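PDB 2F1R: molybdopterin-guanine dinucleotide biosynthesis protein B (mobB) from Archaeoglobus fulgidus, which probably binds GTP through a P-loop NTPase fold and probably serves the biosynthesis of molybdopterin-guanine dinucleotide. Local coordinates for residues V113-K116 with E120-H123; V8-S13 with E122-G127. All blocks are in the same frame, centred on the assembly; numbering follows the deposited sequence.

Contact 1 (V113-K116 with E120-H123); sequences VVVK and EVEH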
loop_
_atom_site.group_PDB
_atom_site.type_symbol
_atom_site.label_atom_id
_atom_site.label_comp_id
_atom_site.label_asym_id
_atom_site.label_seq_id
_atom_site.Cartn_x
_atom_site.Cartn_y
_atom_site.Cartn_z
ATOM N N VAL A 113 3.407 19.354 18.770
ATOM C CA VAL A 113 3.311 20.572 17.944
ATOM C C VAL A 113 4.700 21.113 17.697
ATOM O O VAL A 113 5.373 21.472 18.671
ATOM C CB VAL A 113 2.475 21.703 18.625
ATOM C CG1 VAL A 113 2.514 23.027 17.768
ATOM C CG2 VAL A 113 1.042 21.246 18.856
ATOM N N VAL A 114 5.135 21.160 16.431
ATOM C CA VAL A 114 6.467 21.638 16.077
ATOM C C VAL A 114 6.388 22.981 15.358
ATOM O O VAL A 114 5.865 23.056 14.227
ATOM C CB VAL A 114 7.222 20.615 15.210
ATOM C CG1 VAL A 114 8.658 21.064 14.984
ATOM C CG2 VAL A 114 7.180 19.238 15.855
ATOM N N VAL A 115 6.848 24.028 16.038
ATOM C CA VAL A 115 6.718 25.383 15.519
ATOM C C VAL A 115 8.024 26.168 15.627
ATOM O O VAL A 115 8.916 25.833 16.398
ATOM C CB VAL A 115 5.595 26.172 16.210
ATOM C CG1 VAL A 115 4.232 25.620 15.793
ATOM C CG2 VAL A 115 5.748 26.178 17.751
ATOM N N LYS A 116 8.123 27.192 14.795
ATOM C CA LYS A 116 9.191 28.166 14.882
ATOM C C LYS A 116 8.992 29.203 16.004
ATOM O O LYS A 116 9.905 29.524 16.762
ATOM C CB LYS A 116 9.300 28.914 13.536
ATOM C CG LYS A 116 10.591 29.784 13.498
ATOM C CD LYS A 116 11.856 28.950 13.185
ATOM C CE LYS A 116 13.021 29.865 12.866
ATOM N NZ LYS A 116 12.344 31.155 12.529
ATOM N N GLU A 120 2.488 30.452 17.363
ATOM C CA GLU A 120 1.901 29.504 16.397
ATOM C C GLU A 120 1.217 28.302 17.078
ATOM O O GLU A 120 0.404 27.642 16.465
ATOM C CB GLU A 120 2.959 28.972 15.413
ATOM C CG GLU A 120 3.659 30.059 14.569
ATOM C CD GLU A 120 4.858 29.572 13.723
ATOM O OE1 GLU A 120 5.621 28.657 14.046
ATOM O OE2 GLU A 120 5.099 30.179 12.691
ATOM N N VAL A 121 1.555 28.026 18.339
ATOM C CA VAL A 121 0.962 26.879 19.092
ATOM C C VAL A 121 -0.563 26.962 19.126
ATOM O O VAL A 121 -1.248 25.933 19.040
ATOM C CB VAL A 121 1.509 26.751 20.567
ATOM C CG1 VAL A 121 0.756 25.584 21.350
ATOM C CG2 VAL A 121 3.012 26.500 20.565
ATOM N N GLU A 122 -1.081 28.201 19.158
ATOM C CA GLU A 122 -2.519 28.453 19.322
ATOM C C GLU A 122 -3.363 27.902 18.186
ATOM O O GLU A 122 -4.548 27.745 18.327
ATOM C CB GLU A 122 -2.795 29.954 19.530
ATOM C CG GLU A 122 -2.380 30.482 20.918
ATOM C CD GLU A 122 -3.068 29.721 22.060
ATOM O OE1 GLU A 122 -4.325 29.733 22.126
ATOM O OE2 GLU A 122 -2.346 29.080 22.877
ATOM N N HIS A 123 -2.742 27.613 17.063
ATOM C CA HIS A 123 -3.432 27.181 15.842
ATOM C C HIS A 123 -3.532 25.674 15.734
ATOM O O HIS A 123 -4.062 25.177 14.741
ATOM C CB HIS A 123 -2.681 27.686 14.618
ATOM C CG HIS A 123 -2.867 29.142 14.402
ATOM N ND1 HIS A 123 -4.055 29.672 13.946
ATOM C CD2 HIS A 123 -2.051 30.194 14.665
ATOM C CE1 HIS A 123 -3.951 30.990 13.914
ATOM N NE2 HIS A 123 -2.758 31.332 14.370
#
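Val113 and Val115 face the turn of 3-10 helix at 120-123 from strand 111-114 and just beyond it, with CA atoms 6.8 Å apart for Val113 and Val121 and 6.4 Å apart for Val115 and Glu120. No backbone-to-backbone hydrogen bond joins the two segments, and the connection is made by side chains, a worked case of how a short return of the chain can cover the residues that follow a strand. Val115 and Glu120 carry most of the contact. Val115 CG1 lies 3.6 Å from Glu120 CB, while its CG2 reaches 3.9 Å to CG2 of Val121, the two valines crossing at about a right angle. Because CG2 of Val115 sits between its own backbone N and carbonyl carbon (chi1 -70°), the two methyls part, one to each residue of the turn. Val113 adds a looser apolar contact through CG1, at 4.5 Å from Val121 CG2. The polar component comes from Glu120, whose chain runs extended beyond CG past Val115 in the opposite direction. Its OE1 comes within 3.3 Å of Val115 CB and takes a weak, strongly bent hydrogen bond from Lys116 N (3.0 Å, 128° at the hydrogen). The same oxygen also bonds to Lys117 N and to Thr10 OG1, so three polar groups meet there, which probably limits the freedom of the carboxylate to turn. The lysine side chain itself leads away from the turn. Within the turn, His123 N bonds back to Glu120 O. Strand 111-114 lies in the parallel sheet between strands 4-9 and 129-133. Val113 and Val121 both touch Ile129 of the latter, and Val121 also packs on Val132, so the 3-10 segment packs against strands 111-114 and 129-133 in the connection between them.

Contact 2 (V8-S13 with E122-G127); sequences VGTSDS and EHFRQG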
loop_
_atom_site.group_PDB
_atom_site.type_symbol
_atom_site.label_atom_id
_atom_site.label_comp_id
_atom_site.label_asym_id
_atom_site.label_seq_id
_atom_site.Cartn_x
_atom_site.Cartn_y
_atom_site.Cartn_z
ATOM N N VAL A 8 2.284 17.774 14.173
ATOM C CA VAL A 8 1.695 18.887 13.501
ATOM C C VAL A 8 2.605 20.122 13.626
ATOM O O VAL A 8 3.525 20.149 14.460
ATOM C CB VAL A 8 0.284 19.223 14.038
ATOM C CG1 VAL A 8 -0.666 17.975 13.926
ATOM C CG2 VAL A 8 0.358 19.782 15.482
ATOM N N GLY A 9 2.323 21.133 12.791
ATOM C CA GLY A 9 2.913 22.438 12.993
ATOM C C GLY A 9 3.215 23.203 11.709
ATOM O O GLY A 9 2.697 22.869 10.649
ATOM N N THR A 10 4.094 24.196 11.823
ATOM C CA THR A 10 4.281 25.185 10.770
ATOM C C THR A 10 5.409 24.918 9.767
ATOM O O THR A 10 5.476 25.563 8.702
ATOM C CB THR A 10 4.463 26.602 11.375
ATOM O OG1 THR A 10 5.633 26.608 12.200
ATOM C CG2 THR A 10 3.206 27.004 12.189
ATOM N N SER A 11 6.281 23.974 10.080
ATOM C CA SER A 11 7.379 23.633 9.164
ATOM C C SER A 11 7.253 22.213 8.594
ATOM O O SER A 11 7.521 21.253 9.295
ATOM C CB SER A 11 8.726 23.755 9.882
ATOM O OG SER A 11 9.749 23.438 8.951
ATOM N N ASP A 12 6.879 22.110 7.312
ATOM C CA ASP A 12 6.718 20.823 6.616
ATOM C C ASP A 12 7.984 19.991 6.778
ATOM O O ASP A 12 7.924 18.778 7.050
ATOM C CB ASP A 12 6.409 21.046 5.122
ATOM C CG ASP A 12 4.914 20.908 4.784
ATOM O OD1 ASP A 12 4.087 20.632 5.695
ATOM O OD2 ASP A 12 4.565 21.073 3.584
ATOM N N SER A 13 9.130 20.660 6.613
ATOM C CA SER A 13 10.422 20.001 6.581
ATOM C C SER A 13 10.838 19.568 7.973
ATOM O O SER A 13 11.491 18.546 8.127
ATOM C CB SER A 13 11.501 20.934 5.984
ATOM O OG SER A 13 12.173 21.683 6.993
ATOM N N GLU A 122 -1.081 28.201 19.158
ATOM C CA GLU A 122 -2.519 28.453 19.322
ATOM C C GLU A 122 -3.363 27.902 18.186
ATOM O O GLU A 122 -4.548 27.745 18.327
ATOM C CB GLU A 122 -2.795 29.954 19.530
ATOM C CG GLU A 122 -2.380 30.482 20.918
ATOM C CD GLU A 122 -3.068 29.721 22.060
ATOM O OE1 GLU A 122 -4.325 29.733 22.126
ATOM O OE2 GLU A 122 -2.346 29.080 22.877
ATOM N N HIS A 123 -2.742 27.613 17.063
ATOM C CA HIS A 123 -3.432 27.181 15.842
ATOM C C HIS A 123 -3.532 25.674 15.734
ATOM O O HIS A 123 -4.062 25.177 14.741
ATOM C CB HIS A 123 -2.681 27.686 14.618
ATOM C CG HIS A 123 -2.867 29.142 14.402
ATOM N ND1 HIS A 123 -4.055 29.672 13.946
ATOM C CD2 HIS A 123 -2.051 30.194 14.665
ATOM C CE1 HIS A 123 -3.951 30.990 13.914
ATOM N NE2 HIS A 123 -2.758 31.332 14.370
ATOM N N PHE A 124 -3.005 24.970 16.743
ATOM C CA PHE A 124 -2.989 23.513 16.774
ATOM C C PHE A 124 -3.656 22.903 17.997
ATOM O O PHE A 124 -3.264 21.842 18.429
ATOM C CB PHE A 124 -1.550 22.992 16.564
ATOM C CG PHE A 124 -0.926 23.503 15.275
ATOM C CD1 PHE A 124 -1.195 22.880 14.062
ATOM C CD2 PHE A 124 -0.143 24.675 15.276
ATOM C CE1 PHE A 124 -0.663 23.387 12.859
ATOM C CE2 PHE A 124 0.393 25.189 14.074
ATOM C CZ PHE A 124 0.127 24.539 12.865
ATOM N N ARG A 125 -4.706 23.560 18.499
ATOM C CA ARG A 125 -5.469 23.110 19.652
ATOM C C ARG A 125 -6.659 22.187 19.352
ATOM O O ARG A 125 -7.552 22.070 20.181
ATOM C CB ARG A 125 -5.974 24.330 20.465
ATOM C CG ARG A 125 -4.865 25.242 20.962
ATOM C CD ARG A 125 -5.318 26.330 21.996
ATOM N NE ARG A 125 -4.080 26.777 22.655
ATOM C CZ ARG A 125 -3.522 26.208 23.744
ATOM N NH1 ARG A 125 -4.135 25.212 24.385
ATOM N NH2 ARG A 125 -2.358 26.656 24.224
ATOM N N GLN A 126 -6.695 21.544 18.185
ATOM C CA GLN A 126 -7.837 20.680 17.819
ATOM C C GLN A 126 -7.876 19.334 18.569
ATOM O O GLN A 126 -8.925 18.686 18.658
ATOM C CB GLN A 126 -7.844 20.429 16.312
ATOM C CG GLN A 126 -7.889 21.743 15.445
ATOM C CD GLN A 126 -6.509 22.246 15.052
ATOM O OE1 GLN A 126 -5.489 21.800 15.583
ATOM N NE2 GLN A 126 -6.476 23.216 14.138
ATOM N N GLY A 127 -6.728 18.905 19.073
ATOM C CA GLY A 127 -6.667 17.753 19.985
ATOM C C GLY A 127 -5.767 18.066 21.152
ATOM O O GLY A 127 -5.292 19.189 21.278
#
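Phe124 lays one face of its ring against Gly9, whose CA stands 3.8 Å from the ring centroid and 25° off the normal, a CH-pi contact displaced toward the ring rim at CZ. Thr10 CG2 comes to the ring edge, 3.8 Å from Phe124 CE2. Val8 approaches obliquely, its CG2 lying 3.7 Å from Phe124 CD1. Three consecutive residues thus follow the ring from one side to the other. The phenyl group reaches them because CG is turned anti to the carbonyl carbon (chi1 -56°). A serine here would probably leave the CA of Gly9 without its aromatic cover and open a gap between Val8 and Thr10. Farther out, Gln126 NE2 bonds to His123 O at 3.2 Å and Arg125 NH2 makes a salt bridge to Glu122 OE2 at 2.8 Å, both tying the loop across Phe124, whose own carbonyl oxygen accepts a bond from Arg111. Gly9 begins a probable Walker A P-loop, and Ser11 OG caps Gly14 N at the start of helix 12-28. With no hydrogen bond across it, the contact rests on dispersion and CH-pi attraction, and it covers the start of the loop without engaging its polar groups.

How the contacts relate
The two contacts show one loop serving neighbouring strands in different ways. Contact 1 is the more buried, with three of its five touching residues inside the protein and Lys116 at the surface; contact 2 is partly buried, with Thr10 exposed. Both segments 120-123 and 122-127 belong to the connection between strands 111-114 and 129-133, and their strand partners, 111-114 and 4-9, are adjacent in the parallel sheet, joined by the bond from Val114 N to Val8 O. Aliphatic packing with one carboxylate marks contact 1; an aromatic ring on a glycine backbone marks contact 2. Thr10 spans them, giving its hydroxyl to contact 1 and its methyl to contact 2.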